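Local coordinates for NIPSNAP domain protein (Burkholderia xenovorans, PDB 5K9F) that is of unknown function but belongs to the NipSnap family, with a dimeric alpha-beta barrel type of fold, and binds oxamic acid in the crystal, at residues G21-Y30 with Y48-V59. Numbering follows the deposited sequence.
Sequences GSVSTFLSLY and YYFSETGDLNRV
With CG swung anti to the backbone N in both Tyr30 (chi1 175°) and Tyr48 (chi1 -152°), the two phenol rings meet in the seam between helix 23-33 and strand 45-51, Tyr48 CE2 3.5 Å from Tyr30 CE2. Their planes differ by only 24° and the rings are strongly offset: Tyr48 OH sits over the centre of the Tyr30 ring, 3.7 Å above its plane, and meets the edge of Phe26, 3.5 Å from CE1. Val59, compact and branched, packs against the helix, CG1 on Leu27 CD2 and CG2 near Phe26 CE1. Nearer the helix start, Leu27 sends CD2 to Tyr48 CE1 (3.7 Å) and CD1 to the Phe50 ring, while Val23 divides its methyls, CG1 against Phe50 CB and CG2 against Asn57 CA (3.5 Å). Where helix 23-33 begins, Asn57, a residue type that tolerates left-handed backbone angles, offers OD1 to Gly21 N (3.2 Å), the donor well above the carbonyl plane; positive phi likewise favours Gly21. Asn57 ND2 hydrogen-bonds to Gln98 OE1 of a third subunit, which should fix the amide's rotation. Tyr30 OH is hydrogen-bonded to Gln38 OE1. The seam is thus largely apolar and aromatic, its polar grip gathered at Asn57 OD1, which accepts from Gly21 N and a water, while Phe26 links it to the oxamic acid pocket.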
loop_
_atom_site.group_PDB
_atom_site.type_symbol
_atom_site.label_atom_id
_atom_site.label_comp_id
_atom_site.label_asym_id
_atom_site.label_seq_id
_atom_site.Cartn_x
_atom_site.Cartn_y
_atom_site.Cartn_z
ATOM N N GLY A 21 14.366 -14.772 -7.529
ATOM C CA GLY A 21 15.503 -15.647 -7.669
ATOM C C GLY A 21 16.706 -15.046 -8.356
ATOM O O GLY A 21 17.728 -15.732 -8.480
ATOM N N SER A 22 16.630 -13.796 -8.798
ATOM C CA SER A 22 17.652 -13.232 -9.668
ATOM C C SER A 22 18.665 -12.348 -8.943
ATOM O O SER A 22 19.578 -11.823 -9.592
ATOM C CB SER A 22 16.987 -12.443 -10.809
ATOM O OG SER A 22 16.449 -11.219 -10.348
ATOM N N VAL A 23 18.556 -12.193 -7.618
ATOM C CA VAL A 23 19.418 -11.241 -6.908
ATOM C C VAL A 23 20.895 -11.594 -7.079
ATOM O O VAL A 23 21.721 -10.729 -7.388
ATOM C CB VAL A 23 19.037 -11.165 -5.417
ATOM C CG1 VAL A 23 20.126 -10.406 -4.640
ATOM C CG2 VAL A 23 17.697 -10.471 -5.256
ATOM N N SER A 24 21.260 -12.858 -6.856
ATOM C CA SER A 24 22.677 -13.200 -6.938
ATOM C C SER A 24 23.208 -13.029 -8.359
ATOM O O SER A 24 24.356 -12.597 -8.546
ATOM C CB SER A 24 22.916 -14.620 -6.428
ATOM O OG SER A 24 22.288 -15.576 -7.254
ATOM N N THR A 25 22.394 -13.336 -9.370
ATOM C CA THR A 25 22.815 -13.122 -10.753
ATOM C C THR A 25 23.022 -11.639 -11.034
ATOM O O THR A 25 24.021 -11.247 -11.659
ATOM C CB THR A 25 21.774 -13.703 -11.711
ATOM O OG1 THR A 25 21.666 -15.115 -11.505
ATOM C CG2 THR A 25 22.165 -13.448 -13.157
ATOM N N PHE A 26 22.090 -10.802 -10.573
ATOM C CA PHE A 26 22.207 -9.362 -10.779
ATOM C C PHE A 26 23.456 -8.814 -10.100
ATOM O O PHE A 26 24.218 -8.046 -10.703
ATOM C CB PHE A 26 20.953 -8.651 -10.258
ATOM C CG PHE A 26 20.982 -7.158 -10.446
ATOM C CD1 PHE A 26 21.542 -6.332 -9.480
ATOM C CD2 PHE A 26 20.451 -6.581 -11.591
ATOM C CE1 PHE A 26 21.588 -4.970 -9.654
ATOM C CE2 PHE A 26 20.481 -5.212 -11.772
ATOM C CZ PHE A 26 21.056 -4.400 -10.801
ATOM N N LEU A 27 23.678 -9.191 -8.839
ATOM C CA LEU A 27 24.810 -8.635 -8.100
ATOM C C LEU A 27 26.137 -9.063 -8.713
ATOM O O LEU A 27 27.085 -8.278 -8.744
ATOM C CB LEU A 27 24.743 -9.047 -6.627
ATOM C CG LEU A 27 23.615 -8.372 -5.841
ATOM C CD1 LEU A 27 23.584 -8.925 -4.418
ATOM C CD2 LEU A 27 23.772 -6.849 -5.845
ATOM N N SER A 28 26.225 -10.305 -9.189
ATOM C CA SER A 28 27.451 -10.759 -9.838
ATOM C C SER A 28 27.701 -10.009 -11.138
ATOM O O SER A 28 28.839 -9.606 -11.420
ATOM C CB SER A 28 27.381 -12.262 -10.097
ATOM O OG SER A 28 27.433 -12.977 -8.881
ATOM N N LEU A 29 26.659 -9.831 -11.949
ATOM C CA LEU A 29 26.804 -9.124 -13.217
ATOM C C LEU A 29 27.142 -7.657 -12.989
ATOM O O LEU A 29 28.003 -7.096 -13.682
ATOM C CB LEU A 29 25.517 -9.265 -14.028
ATOM C CG LEU A 29 25.485 -8.721 -15.453
ATOM C CD1 LEU A 29 26.493 -9.423 -16.345
ATOM C CD2 LEU A 29 24.075 -8.886 -16.001
ATOM N N TYR A 30 26.480 -7.025 -12.016
ATOM C CA TYR A 30 26.772 -5.633 -11.685
ATOM C C TYR A 30 28.213 -5.465 -11.212
ATOM O O TYR A 30 28.931 -4.567 -11.671
ATOM C CB TYR A 30 25.783 -5.132 -10.618
ATOM C CG TYR A 30 26.107 -3.730 -10.129
ATOM C CD1 TYR A 30 25.844 -2.619 -10.920
ATOM C CD2 TYR A 30 26.706 -3.524 -8.890
ATOM C CE1 TYR A 30 26.149 -1.339 -10.480
ATOM C CE2 TYR A 30 27.018 -2.251 -8.443
ATOM C CZ TYR A 30 26.727 -1.161 -9.240
ATOM O OH TYR A 30 27.034 0.112 -8.793
ATOM N N TYR A 48 25.243 -0.835 -0.488
ATOM C CA TYR A 48 24.600 -1.590 -1.561
ATOM C C TYR A 48 24.195 -2.921 -0.944
ATOM O O TYR A 48 25.063 -3.696 -0.530
ATOM C CB TYR A 48 25.551 -1.775 -2.750
ATOM C CG TYR A 48 24.888 -1.925 -4.108
ATOM C CD1 TYR A 48 24.139 -3.046 -4.420
ATOM C CD2 TYR A 48 25.058 -0.962 -5.096
ATOM C CE1 TYR A 48 23.559 -3.190 -5.676
ATOM C CE2 TYR A 48 24.475 -1.090 -6.337
ATOM C CZ TYR A 48 23.725 -2.203 -6.629
ATOM O OH TYR A 48 23.141 -2.338 -7.874
ATOM N N TYR A 49 22.893 -3.173 -0.859
ATOM C CA TYR A 49 22.357 -4.271 -0.061
ATOM C C TYR A 49 21.339 -5.083 -0.849
ATOM O O TYR A 49 20.775 -4.621 -1.845
ATOM C CB TYR A 49 21.640 -3.746 1.198
ATOM C CG TYR A 49 22.428 -2.769 2.020
ATOM C CD1 TYR A 49 23.414 -3.217 2.898
ATOM C CD2 TYR A 49 22.187 -1.404 1.934
ATOM C CE1 TYR A 49 24.137 -2.319 3.669
ATOM C CE2 TYR A 49 22.899 -0.500 2.703
ATOM C CZ TYR A 49 23.868 -0.964 3.568
ATOM O OH TYR A 49 24.597 -0.070 4.340
ATOM N N PHE A 50 21.065 -6.295 -0.363
ATOM C CA PHE A 50 19.851 -6.993 -0.771
ATOM C C PHE A 50 19.007 -7.315 0.457
ATOM O O PHE A 50 19.504 -7.369 1.583
ATOM C CB PHE A 50 20.144 -8.263 -1.602
ATOM C CG PHE A 50 20.949 -9.322 -0.892
ATOM C CD1 PHE A 50 22.333 -9.296 -0.921
ATOM C CD2 PHE A 50 20.311 -10.378 -0.278
ATOM C CE1 PHE A 50 23.075 -10.302 -0.294
ATOM C CE2 PHE A 50 21.048 -11.385 0.349
ATOM C CZ PHE A 50 22.421 -11.338 0.336
ATOM N N SER A 51 17.703 -7.482 0.245
ATOM C CA SER A 51 16.800 -7.628 1.378
ATOM C C SER A 51 16.797 -9.054 1.916
ATOM O O SER A 51 16.892 -10.027 1.162
ATOM C CB SER A 51 15.381 -7.225 0.979
ATOM O OG SER A 51 14.929 -7.995 -0.128
ATOM N N GLU A 52 16.682 -9.170 3.243
ATOM C CA GLU A 52 16.453 -10.448 3.907
ATOM C C GLU A 52 15.057 -10.564 4.489
ATOM O O GLU A 52 14.592 -11.679 4.717
ATOM C CB GLU A 52 17.457 -10.672 5.047
ATOM C CG GLU A 52 18.914 -10.746 4.617
ATOM C CD GLU A 52 19.291 -12.062 3.952
ATOM O OE1 GLU A 52 20.475 -12.196 3.572
ATOM O OE2 GLU A 52 18.430 -12.966 3.810
ATOM N N THR A 53 14.379 -9.442 4.723
ATOM C CA THR A 53 12.990 -9.439 5.163
ATOM C C THR A 53 12.209 -8.426 4.338
ATOM O O THR A 53 12.768 -7.651 3.545
ATOM C CB THR A 53 12.847 -9.132 6.671
ATOM O OG1 THR A 53 13.295 -7.797 6.959
ATOM C CG2 THR A 53 13.669 -10.120 7.520
ATOM N N GLY A 54 10.900 -8.434 4.540
ATOM C CA GLY A 54 10.024 -7.617 3.731
ATOM C C GLY A 54 9.917 -8.214 2.341
ATOM O O GLY A 54 10.030 -9.433 2.147
ATOM N N ASP A 55 9.719 -7.339 1.356
ATOM C CA ASP A 55 9.759 -7.802 -0.019
ATOM C C ASP A 55 11.128 -8.418 -0.277
ATOM O O ASP A 55 12.158 -7.768 -0.076
ATOM C CB ASP A 55 9.514 -6.645 -0.997
ATOM C CG ASP A 55 8.074 -6.111 -0.973
ATOM O OD1 ASP A 55 7.156 -6.801 -0.474
ATOM O OD2 ASP A 55 7.854 -4.994 -1.498
ATOM N N LEU A 56 11.144 -9.678 -0.675
ATOM C CA LEU A 56 12.389 -10.294 -1.070
ATOM C C LEU A 56 12.709 -9.865 -2.500
ATOM O O LEU A 56 11.896 -9.248 -3.192
ATOM C CB LEU A 56 12.307 -11.822 -0.931
ATOM C CG LEU A 56 12.101 -12.308 0.512
ATOM C CD1 LEU A 56 11.658 -13.784 0.585
ATOM C CD2 LEU A 56 13.373 -12.051 1.342
ATOM N N ASN A 57 13.922 -10.165 -2.923
ATOM C CA ASN A 57 14.379 -9.827 -4.271
ATOM C C ASN A 57 14.511 -8.324 -4.488
ATOM O O ASN A 57 14.369 -7.846 -5.617
ATOM C CB ASN A 57 13.459 -10.435 -5.334
ATOM C CG ASN A 57 13.251 -11.906 -5.113
ATOM O OD1 ASN A 57 14.206 -12.677 -5.161
ATOM N ND2 ASN A 57 12.010 -12.313 -4.834
ATOM N N ARG A 58 14.790 -7.567 -3.429
ATOM C CA ARG A 58 15.093 -6.151 -3.550
ATOM C C ARG A 58 16.585 -5.934 -3.472
ATOM O O ARG A 58 17.274 -6.567 -2.663
ATOM C CB ARG A 58 14.456 -5.329 -2.428
ATOM C CG ARG A 58 12.962 -5.140 -2.543
ATOM C CD ARG A 58 12.487 -4.273 -1.379
ATOM N NE ARG A 58 12.589 -4.981 -0.097
ATOM C CZ ARG A 58 12.758 -4.390 1.081
ATOM N NH1 ARG A 58 12.868 -3.064 1.169
ATOM N NH2 ARG A 58 12.812 -5.134 2.188
ATOM N N VAL A 59 17.099 -5.029 -4.298
ATOM C CA VAL A 59 18.433 -4.481 -4.089
ATOM C C VAL A 59 18.285 -2.998 -3.787
ATOM O O VAL A 59 17.535 -2.285 -4.465
ATOM C CB VAL A 59 19.379 -4.738 -5.276
ATOM C CG1 VAL A 59 19.743 -6.227 -5.345
ATOM C CG2 VAL A 59 18.777 -4.270 -6.590
HETATM O O HOH W 1 16.802 -13.669 -5.588
#